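Local coordinates for adhesion and penetration protein autotransporter (Haemophilus influenzae, PDB 3SYJ) that promotes adherence to and invasion of host cells and bacterial aggregation, and is probably also a serine protease, at residues Gly250-Leu253 against Val254-Ser257; Lys215-Ser218 against Gly219-Met222. All blocks are in the same frame, centred on the assembly; numbering follows the deposited sequence.

How the contacts relate
Both contacts belong to the N-terminal serine protease domain of the passenger, which stands beside the long beta-helix, and their centres lie 13 Å apart. Contact 2 comes first along the chain: residues 215-222 form the turn at the probable nucleophile Ser218 and lead into strand 221-226. Contact 1 follows at residues 250-257, where strand 249-253 gives way to helix 256-266. The two strands share one antiparallel sheet, with strand 231-238 between them, and still touch, since Phe251 CE1 packs 3.6 Å from Met222 CB. The pair illustrates how one sheet receives both the strand that follows the active-site turn and the strand that leads into helix 256-266.

Contact 1: Gly250-Leu253 against Val254-Ser257; sequences GFQL and VRKS
Gln252 and Arg255 meet where an extended backbone runs on, without a tight turn, from strand 249-253 through Val254 to the first turn of helix 256-266. Val254 keeps an extended conformation (psi 149°), and Arg255 occupies the N-cap position. The exchange here is local, between side chains three residues apart, and it shows how a long side chain at a strand-to-helix junction can fold back along the strand it follows. Arg255 is extended from CG to NE, and with CG anti to the carbonyl carbon (chi1 -53°) the chain is laid back past the peptide of Leu253, its CG 3.7 Å from Leu253 O. A water ties the two together: it donates to Leu253 O at 2.7 Å and accepts from Arg255 NE at 3.1 Å, lying at the guanidinium edge, in its plane. The bent side chain of Gln252 brings its amide to the same guanidinium, also at the edge, with the two planes almost perpendicular (89°). The guanidinium is further held by a hydrogen bond from NH2 to the backbone oxygen of Glu113 and by a cation-pi contact with Tyr104, so that strand, water and loop together probably fix its position. The side chain of Val254 packs on Ile234 and Thr134. Within the domain, Gln252 bonds through its backbone to Ile237 of strand 231-238 and Phe251 to Ser194 of strand 193-196; beyond them, the N-cap amide of Arg255 bonds to the hydroxyl of Tyr116 as helix 256-266 begins.

Contact 2: Lys215-Ser218 against Gly219-Met222; sequences KGDS and GSPM
Asp217 O is gripped twice by Ser220, whose OG donates to it at 2.8 Å and whose backbone N does so at 2.9 Å. The second bond closes a type II beta turn from Asp217 to Ser220 that overlaps the Gly-Asp-Ser-Gly sequence, residues 216-219, found round the nucleophile of chymotrypsin-like serine proteases. The two donors approach differently: the hydroxyl lies in the carbonyl plane on a lone pair, whereas the amide stands above that plane. Ser220 reaches the oxygen because its OG sits between its own backbone N and carbonyl carbon (chi1 79°). The same OG is also bonded to Arg153, which makes a salt bridge with Asp217 OD1; one arginine thus braces both ends of the turn. The other carboxylate oxygen of Asp217 accepts from the backbone N of Ser214 and from the N-terminal amine of Gly1, an arrangement reminiscent of the buried N-terminus of activated chymotrypsin-like enzymes. Ser218, at the second position of the turn, is probably the active-site serine; its side chain touches His73, consistent with a catalytic triad completed by Asp115. Gly219 takes the third position with a positive phi of 96°, and the peptide oxygen before it, Ser218 O, accepts a hydrogen bond from Asn74 ND2.

Contact 1: Gly250-Leu253 against Val254-Ser257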
# COMPACT_ATOMS: atom_id res chain seq x y z
N GLY A 250 60.76 -31.26 -31.95
CA GLY A 250 61.33 -32.04 -30.86
C GLY A 250 61.38 -31.23 -29.58
O GLY A 250 61.65 -30.03 -29.61
N PHE A 251 61.13 -31.90 -28.46
CA PHE A 251 61.15 -31.25 -27.15
C PHE A 251 62.09 -31.95 -26.20
O PHE A 251 62.09 -33.17 -26.11
CB PHE A 251 59.74 -31.24 -26.55
CG PHE A 251 58.77 -30.42 -27.32
CD1 PHE A 251 58.62 -29.07 -27.04
CD2 PHE A 251 58.03 -30.98 -28.36
CE1 PHE A 251 57.74 -28.31 -27.76
CE2 PHE A 251 57.15 -30.21 -29.08
CZ PHE A 251 57.00 -28.87 -28.79
N GLN A 252 62.89 -31.17 -25.49
CA GLN A 252 63.66 -31.70 -24.38
C GLN A 252 62.79 -31.69 -23.12
O GLN A 252 62.32 -30.63 -22.70
CB GLN A 252 64.92 -30.87 -24.16
CG GLN A 252 65.93 -31.00 -25.28
CD GLN A 252 66.47 -32.40 -25.40
OE1 GLN A 252 66.20 -33.09 -26.38
NE2 GLN A 252 67.23 -32.83 -24.40
N LEU A 253 62.55 -32.86 -22.54
CA LEU A 253 61.74 -32.95 -21.33
C LEU A 253 62.38 -32.16 -20.19
O LEU A 253 63.59 -31.98 -20.16
CB LEU A 253 61.52 -34.42 -20.93
CG LEU A 253 60.81 -35.31 -21.95
CD1 LEU A 253 60.64 -36.72 -21.39
CD2 LEU A 253 59.46 -34.74 -22.35
N VAL A 254 61.57 -31.68 -19.25
CA VAL A 254 62.11 -30.89 -18.14
C VAL A 254 62.82 -31.79 -17.14
O VAL A 254 62.43 -32.95 -16.96
CB VAL A 254 61.03 -30.06 -17.42
CG1 VAL A 254 60.51 -28.95 -18.34
CG2 VAL A 254 59.89 -30.96 -16.95
N ARG A 255 63.84 -31.26 -16.49
CA ARG A 255 64.70 -32.05 -15.62
C ARG A 255 64.59 -31.66 -14.15
O ARG A 255 65.30 -30.80 -13.66
CB ARG A 255 66.14 -31.98 -16.13
CG ARG A 255 66.22 -32.35 -17.62
CD ARG A 255 67.62 -32.25 -18.20
NE ARG A 255 67.58 -32.34 -19.66
CZ ARG A 255 68.56 -31.94 -20.46
NH1 ARG A 255 69.66 -31.43 -19.95
NH2 ARG A 255 68.43 -32.05 -21.77
N LYS A 256 63.68 -32.33 -13.44
CA LYS A 256 63.35 -32.01 -12.06
C LYS A 256 64.52 -32.27 -11.10
O LYS A 256 64.71 -31.53 -10.14
CB LYS A 256 62.13 -32.82 -11.64
CG LYS A 256 61.54 -32.46 -10.29
CD LYS A 256 60.33 -31.55 -10.46
CE LYS A 256 59.36 -31.69 -9.29
NZ LYS A 256 58.76 -33.06 -9.21
N SER A 257 65.29 -33.33 -11.36
CA SER A 257 66.41 -33.69 -10.49
C SER A 257 67.56 -32.73 -10.65
O SER A 257 68.27 -32.43 -9.70
CB SER A 257 66.89 -35.10 -10.78
OG SER A 257 66.20 -36.05 -9.99
O HOH W 1 65.41 -33.59 -21.44

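Contact 2: Lys215-Ser218 against Gly219-Met222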
# COMPACT_ATOMS: atom_id res chain seq x y z
N LYS A 215 61.80 -21.14 -36.21
CA LYS A 215 62.98 -20.40 -35.76
C LYS A 215 62.57 -19.31 -34.78
O LYS A 215 61.75 -18.46 -35.10
CB LYS A 215 63.73 -19.78 -36.94
CG LYS A 215 64.69 -20.73 -37.62
CD LYS A 215 65.14 -20.17 -38.96
CE LYS A 215 65.73 -21.27 -39.84
NZ LYS A 215 65.84 -20.85 -41.27
N GLY A 216 63.17 -19.35 -33.59
CA GLY A 216 62.89 -18.36 -32.57
C GLY A 216 62.05 -18.93 -31.44
O GLY A 216 61.90 -18.31 -30.39
N ASP A 217 61.50 -20.12 -31.67
CA ASP A 217 60.66 -20.78 -30.69
C ASP A 217 61.48 -21.69 -29.80
O ASP A 217 60.94 -22.26 -28.84
CB ASP A 217 59.55 -21.57 -31.38
CG ASP A 217 58.37 -20.70 -31.78
OD1 ASP A 217 57.82 -19.99 -30.90
OD2 ASP A 217 57.97 -20.73 -32.97
N SER A 218 62.76 -21.85 -30.11
CA SER A 218 63.64 -22.70 -29.30
C SER A 218 63.65 -22.20 -27.86
O SER A 218 63.81 -21.00 -27.61
CB SER A 218 65.08 -22.71 -29.84
OG SER A 218 65.16 -23.38 -31.08
N GLY A 219 63.47 -23.11 -26.92
CA GLY A 219 63.44 -22.74 -25.52
C GLY A 219 62.03 -22.54 -25.00
O GLY A 219 61.77 -22.75 -23.82
N SER A 220 61.12 -22.15 -25.90
CA SER A 220 59.72 -21.95 -25.53
C SER A 220 59.16 -23.21 -24.88
O SER A 220 59.59 -24.32 -25.20
CB SER A 220 58.87 -21.55 -26.75
OG SER A 220 58.56 -22.69 -27.53
N PRO A 221 58.19 -23.05 -23.96
CA PRO A 221 57.72 -24.15 -23.12
C PRO A 221 56.57 -24.94 -23.74
O PRO A 221 55.78 -24.43 -24.52
CB PRO A 221 57.18 -23.42 -21.88
CG PRO A 221 57.08 -21.96 -22.26
CD PRO A 221 57.44 -21.81 -23.69
N MET A 222 56.47 -26.19 -23.33
CA MET A 222 55.38 -27.05 -23.73
C MET A 222 54.82 -27.63 -22.44
O MET A 222 55.57 -28.07 -21.57
CB MET A 222 55.92 -28.13 -24.68
CG MET A 222 54.94 -29.21 -25.09
SD MET A 222 55.24 -30.77 -24.25
CE MET A 222 53.91 -30.73 -23.09